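Local coordinates for protein beta-d-glucoside glucohydrolase (Hypocrea jecorina, PDB 3ZZ1) that probably hydrolyses terminal, non-reducing beta-D-glucosyl residues to release beta-D-glucose, as a secreted family 3 beta-glucosidase of cellulose breakdown, at residues V479-G484 with V501-P506; N583-S588 with T618-N623. All blocks are in the same frame, centred on the assembly; numbering follows the deposited sequence.

Interaction 1: V479-G484 with V501-P506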
loop_
_atom_site.group_PDB
_atom_site.type_symbol
_atom_site.label_atom_id
_atom_site.label_comp_id
_atom_site.label_asym_id
_atom_site.label_seq_id
_atom_site.Cartn_x
_atom_site.Cartn_y
_atom_site.Cartn_z
ATOM N N VAL A 479 17.220 -12.784 -9.378
ATOM C CA VAL A 479 15.821 -12.401 -9.274
ATOM C C VAL A 479 15.427 -12.422 -7.806
ATOM O O VAL A 479 15.592 -13.432 -7.123
ATOM C CB VAL A 479 14.899 -13.320 -10.112
ATOM C CG1 VAL A 479 13.433 -12.939 -9.919
ATOM C CG2 VAL A 479 15.277 -13.247 -11.591
ATOM N N VAL A 480 14.922 -11.285 -7.336
ATOM C CA VAL A 480 14.555 -11.098 -5.941
ATOM C C VAL A 480 13.049 -10.896 -5.805
ATOM O O VAL A 480 12.472 -10.028 -6.465
ATOM C CB VAL A 480 15.268 -9.868 -5.339
ATOM C CG1 VAL A 480 14.970 -9.746 -3.850
ATOM C CG2 VAL A 480 16.774 -9.938 -5.587
ATOM N N HIS A 481 12.422 -11.701 -4.953
ATOM C CA HIS A 481 11.037 -11.474 -4.554
ATOM C C HIS A 481 11.017 -11.113 -3.075
ATOM O O HIS A 481 11.443 -11.897 -2.234
ATOM C CB HIS A 481 10.164 -12.702 -4.838
ATOM C CG HIS A 481 9.958 -12.972 -6.299
ATOM N ND1 HIS A 481 10.729 -13.869 -7.007
ATOM C CD2 HIS A 481 9.072 -12.457 -7.185
ATOM C CE1 HIS A 481 10.327 -13.897 -8.265
ATOM N NE2 HIS A 481 9.322 -13.050 -8.401
ATOM N N SER A 482 10.524 -9.919 -2.758
ATOM C CA SER A 482 10.708 -9.375 -1.418
ATOM C C SER A 482 9.636 -8.391 -0.964
ATOM O O SER A 482 9.140 -7.579 -1.751
ATOM C CB SER A 482 12.079 -8.704 -1.318
ATOM O OG SER A 482 12.350 -8.317 0.017
ATOM N N VAL A 483 9.318 -8.474 0.326
ATOM C CA VAL A 483 8.411 -7.563 1.022
ATOM C C VAL A 483 8.985 -6.158 1.216
ATOM O O VAL A 483 8.271 -5.249 1.638
ATOM C CB VAL A 483 8.049 -8.111 2.423
ATOM C CG1 VAL A 483 7.128 -9.314 2.308
ATOM C CG2 VAL A 483 9.316 -8.459 3.205
ATOM N N GLY A 484 10.273 -5.989 0.931
ATOM C CA GLY A 484 10.942 -4.704 1.130
ATOM C C GLY A 484 12.428 -4.745 0.833
ATOM O O GLY A 484 12.955 -5.772 0.389
ATOM N N VAL A 501 17.089 -8.314 -10.878
ATOM C CA VAL A 501 15.675 -8.110 -11.136
ATOM C C VAL A 501 14.932 -8.040 -9.803
ATOM O O VAL A 501 14.729 -9.063 -9.141
ATOM C CB VAL A 501 15.089 -9.262 -11.990
ATOM C CG1 VAL A 501 13.639 -8.981 -12.347
ATOM C CG2 VAL A 501 15.909 -9.472 -13.259
ATOM N N TRP A 502 14.559 -6.826 -9.406
ATOM C CA TRP A 502 13.723 -6.617 -8.232
ATOM C C TRP A 502 12.275 -6.880 -8.643
ATOM O O TRP A 502 11.566 -5.983 -9.111
ATOM C CB TRP A 502 13.889 -5.191 -7.693
ATOM C CG TRP A 502 13.401 -5.005 -6.279
ATOM C CD1 TRP A 502 12.213 -4.451 -5.887
ATOM C CD2 TRP A 502 14.093 -5.367 -5.074
ATOM N NE1 TRP A 502 12.120 -4.449 -4.509
ATOM C CE2 TRP A 502 13.260 -5.005 -3.987
ATOM C CE3 TRP A 502 15.334 -5.962 -4.806
ATOM C CZ2 TRP A 502 13.629 -5.224 -2.652
ATOM C CZ3 TRP A 502 15.706 -6.173 -3.477
ATOM C CH2 TRP A 502 14.851 -5.808 -2.419
ATOM N N ALA A 503 11.848 -8.126 -8.474
ATOM C CA ALA A 503 10.556 -8.568 -8.987
ATOM C C ALA A 503 9.387 -8.228 -8.053
ATOM O O ALA A 503 8.234 -8.248 -8.472
ATOM C CB ALA A 503 10.598 -10.052 -9.286
ATOM N N GLY A 504 9.692 -7.921 -6.796
ATOM C CA GLY A 504 8.674 -7.519 -5.828
ATOM C C GLY A 504 7.775 -8.647 -5.358
ATOM O O GLY A 504 8.242 -9.746 -5.072
ATOM N N LEU A 505 6.479 -8.367 -5.264
ATOM C CA LEU A 505 5.513 -9.352 -4.780
ATOM C C LEU A 505 4.387 -9.528 -5.794
ATOM O O LEU A 505 3.427 -8.758 -5.803
ATOM C CB LEU A 505 4.964 -8.962 -3.406
ATOM C CG LEU A 505 5.960 -8.796 -2.260
ATOM C CD1 LEU A 505 5.321 -7.995 -1.146
ATOM C CD2 LEU A 505 6.485 -10.143 -1.751
ATOM N N PRO A 506 4.518 -10.544 -6.663
ATOM C CA PRO A 506 3.694 -10.695 -7.864
ATOM C C PRO A 506 2.392 -11.480 -7.697
ATOM O O PRO A 506 1.587 -11.540 -8.633
ATOM C CB PRO A 506 4.627 -11.450 -8.811
ATOM C CG PRO A 506 5.455 -12.285 -7.904
ATOM C CD PRO A 506 5.656 -11.483 -6.657
HETATM O O HOH W 1 11.873 -8.055 -4.694
#
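The indole of W502 meets G484 at its edge. Atom O of G484 sits near the ring plane, 3.2 Å from CZ2 of W502. Over one face, water 1 stands 3.4 Å above the ring plane, above its centre. V480 and S482 reach the same ring obliquely, V480 by its CG1 against CZ3 and S482 by its CB. The CG of W502 is anti to the backbone N (chi1 -163°), which swings the indole along the neighbouring strand as far as G484. The second flat group is the imidazole of H481. It carries CB of A503 over one face, 3.4 Å from NE2 of H481. Atom O of G504 lies at its edge, and CD of P506 comes in obliquely.

V480 uses both its backbone N and its backbone O. V480 N gives a nearly straight bond (174°) to V501 O, 2.9 Å away. V480 O takes two donors: A503 N at 2.8 Å and water 1. That water also accepts from G504 N, a bridge beyond the V480-W502 pair. Further on, S482 N reaches G504 O from above the carbonyl plane, a longer bond of 3.3 Å. S482 OG donates to G484 O in the carbonyl plane and ties S482 to the carbonyl at the indole edge. A leucine in place of W502 would probably leave water 1 without its flat cover and the hydroxyl of Y530 without its NE1 partner.

The two strands belong to a beta-alpha-beta unit of the family 3 C-terminal domain, with helix 489-492 between them. Strand 430-437 pairs with the far edge of 476-482, V479 and V501 rest on L514 of helix 510-518, and W502 packs against V332 and L334 of strand 332-336.

Interaction 2: N583-S588 with T618-N623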
loop_
_atom_site.group_PDB
_atom_site.type_symbol
_atom_site.label_atom_id
_atom_site.label_comp_id
_atom_site.label_asym_id
_atom_site.label_seq_id
_atom_site.Cartn_x
_atom_site.Cartn_y
_atom_site.Cartn_z
ATOM N N ASN A 583 14.627 10.731 -23.059
ATOM C CA ASN A 583 15.004 12.085 -22.659
ATOM C C ASN A 583 13.897 13.108 -22.495
ATOM O O ASN A 583 12.872 13.072 -23.188
ATOM C CB ASN A 583 16.251 12.664 -23.358
ATOM C CG ASN A 583 16.540 12.038 -24.685
ATOM O OD1 ASN A 583 15.993 12.451 -25.708
ATOM N ND2 ASN A 583 17.450 11.067 -24.695
ATOM N N TYR A 584 14.123 13.992 -21.530
ATOM C CA TYR A 584 13.149 14.969 -21.093
ATOM C C TYR A 584 13.501 16.318 -21.698
ATOM O O TYR A 584 14.674 16.704 -21.740
ATOM C CB TYR A 584 13.175 15.083 -19.562
ATOM C CG TYR A 584 12.753 13.839 -18.787
ATOM C CD1 TYR A 584 13.268 12.570 -19.093
ATOM C CD2 TYR A 584 11.861 13.941 -17.718
ATOM C CE1 TYR A 584 12.882 11.438 -18.370
ATOM C CE2 TYR A 584 11.476 12.820 -16.992
ATOM C CZ TYR A 584 11.987 11.576 -17.322
ATOM O OH TYR A 584 11.598 10.479 -16.594
ATOM N N SER A 585 12.486 17.038 -22.158
ATOM C CA SER A 585 12.686 18.385 -22.682
ATOM C C SER A 585 11.459 19.245 -22.441
ATOM O O SER A 585 10.387 18.733 -22.092
ATOM C CB SER A 585 13.003 18.341 -24.179
ATOM O OG SER A 585 11.943 17.739 -24.895
ATOM N N ARG A 586 11.630 20.552 -22.622
ATOM C CA ARG A 586 10.517 21.501 -22.685
ATOM C C ARG A 586 9.719 21.539 -21.379
ATOM O O ARG A 586 8.519 21.268 -21.363
ATOM C CB ARG A 586 9.603 21.182 -23.885
ATOM C CG ARG A 586 10.335 21.023 -25.232
ATOM C CD ARG A 586 10.763 22.374 -25.800
ATOM N NE ARG A 586 11.386 22.264 -27.117
ATOM C CZ ARG A 586 12.699 22.284 -27.338
ATOM N NH1 ARG A 586 13.553 22.404 -26.328
ATOM N NH2 ARG A 586 13.161 22.182 -28.575
ATOM N N LEU A 587 10.399 21.875 -20.288
ATOM C CA LEU A 587 9.739 22.017 -18.996
ATOM C C LEU A 587 8.994 23.347 -18.916
ATOM O O LEU A 587 9.590 24.409 -19.077
ATOM C CB LEU A 587 10.750 21.888 -17.852
ATOM C CG LEU A 587 10.299 22.074 -16.396
ATOM C CD1 LEU A 587 9.105 21.206 -16.050
ATOM C CD2 LEU A 587 11.445 21.750 -15.464
ATOM N N SER A 588 7.687 23.272 -18.675
ATOM C CA SER A 588 6.867 24.463 -18.475
ATOM C C SER A 588 6.084 24.385 -17.166
ATOM O O SER A 588 5.675 23.303 -16.742
ATOM C CB SER A 588 5.908 24.658 -19.644
ATOM O OG SER A 588 4.786 23.810 -19.509
ATOM N N THR A 618 4.488 20.538 -16.964
ATOM C CA THR A 618 4.523 19.713 -18.170
ATOM C C THR A 618 5.960 19.492 -18.662
ATOM O O THR A 618 6.785 20.409 -18.625
ATOM C CB THR A 618 3.689 20.370 -19.299
ATOM O OG1 THR A 618 2.320 20.484 -18.884
ATOM C CG2 THR A 618 3.756 19.564 -20.568
ATOM N N VAL A 619 6.247 18.266 -19.094
ATOM C CA VAL A 619 7.506 17.920 -19.767
ATOM C C VAL A 619 7.218 16.998 -20.945
ATOM O O VAL A 619 6.206 16.296 -20.953
ATOM C CB VAL A 619 8.534 17.196 -18.839
ATOM C CG1 VAL A 619 9.222 18.169 -17.914
ATOM C CG2 VAL A 619 7.881 16.043 -18.061
ATOM N N ASP A 620 8.113 17.008 -21.930
ATOM C CA ASP A 620 8.052 16.067 -23.040
ATOM C C ASP A 620 8.995 14.910 -22.767
ATOM O O ASP A 620 10.086 15.104 -22.229
ATOM C CB ASP A 620 8.439 16.746 -24.354
ATOM C CG ASP A 620 7.405 17.743 -24.820
ATOM O OD1 ASP A 620 6.288 17.753 -24.257
ATOM O OD2 ASP A 620 7.705 18.514 -25.756
ATOM N N ILE A 621 8.560 13.706 -23.118
ATOM C CA ILE A 621 9.400 12.526 -22.984
ATOM C C ILE A 621 9.449 11.790 -24.316
ATOM O O ILE A 621 8.405 11.440 -24.876
ATOM C CB ILE A 621 8.899 11.581 -21.872
ATOM C CG1 ILE A 621 8.754 12.341 -20.550
ATOM C CG2 ILE A 621 9.849 10.400 -21.697
ATOM C CD1 ILE A 621 7.739 11.741 -19.631
ATOM N N ALA A 622 10.664 11.567 -24.810
ATOM C CA ALA A 622 10.888 10.820 -26.039
ATOM C C ALA A 622 11.702 9.564 -25.764
ATOM O O ALA A 622 12.635 9.584 -24.955
ATOM C CB ALA A 622 11.588 11.695 -27.086
ATOM N N ASN A 623 11.328 8.474 -26.427
ATOM C CA ASN A 623 12.106 7.241 -26.396
ATOM C C ASN A 623 13.236 7.368 -27.411
ATOM O O ASN A 623 13.009 7.288 -28.621
ATOM C CB ASN A 623 11.207 6.032 -26.692
ATOM C CG ASN A 623 11.969 4.705 -26.762
ATOM O OD1 ASN A 623 13.205 4.662 -26.824
ATOM N ND2 ASN A 623 11.220 3.607 -26.759
HETATM O O HOH W 2 2.712 23.360 -17.633
#
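S585 O accepts D620 N at 2.9 Å, with an N-H...O angle of 169°. This bond belongs to an antiparallel pair of strands with a beta bulge, in a beta sandwich consistent with the fibronectin type III-like domain. S585 N returns a bond to D620 O, and N583 with A622 forms another hydrogen-bonded pair. After S585 the register slips by one residue. R586 and L587 together lie opposite V619, and R586 has positive phi and psi (62° and 59°). S588 then pairs with T618.

On the face of Y584 and I621, the Y584 ring has CG1 of I621 over it, 4.5 Å from CD2 of Y584, while its OH is bonded to E631. L587 and V619 lie side by side, with CD1 of L587 3.6 Å from CG1 of V619. Both touch V697 of strand 691-698. D620 points to the other face. The aliphatic CG of R586 passes 3.7 Å from OD2 of D620. The guanidinium leads away, and its NE remains 5.4 Å from OD2 of D620, too far for a salt bridge. At the S588 end, water 2 joins two hydroxyls, lying 2.8 Å from S588 OG and 3.2 Å from T618 OG1.

Both segments of interaction 1 come earlier in the chain than those of interaction 2, and the two contacts do not meet. Their centres are 30 Å apart and their nearest atoms about 18 Å apart. They share no sheet. Interaction 1, a buried contact, pairs parallel neighbours within a mixed six-strand sheet of the family 3 C-terminal domain. Interaction 2, a partly buried one, pairs antiparallel strands 582-591 and 613-623, which form a three-strand sheet with 664-672. That sheet faces the four-strand sheet containing 691-698, in the last part of the chain. Besides its N-terminal, TIM-barrel-type domain, the chain thus has an alpha/beta domain and a beta domain, each with its own strand pairing.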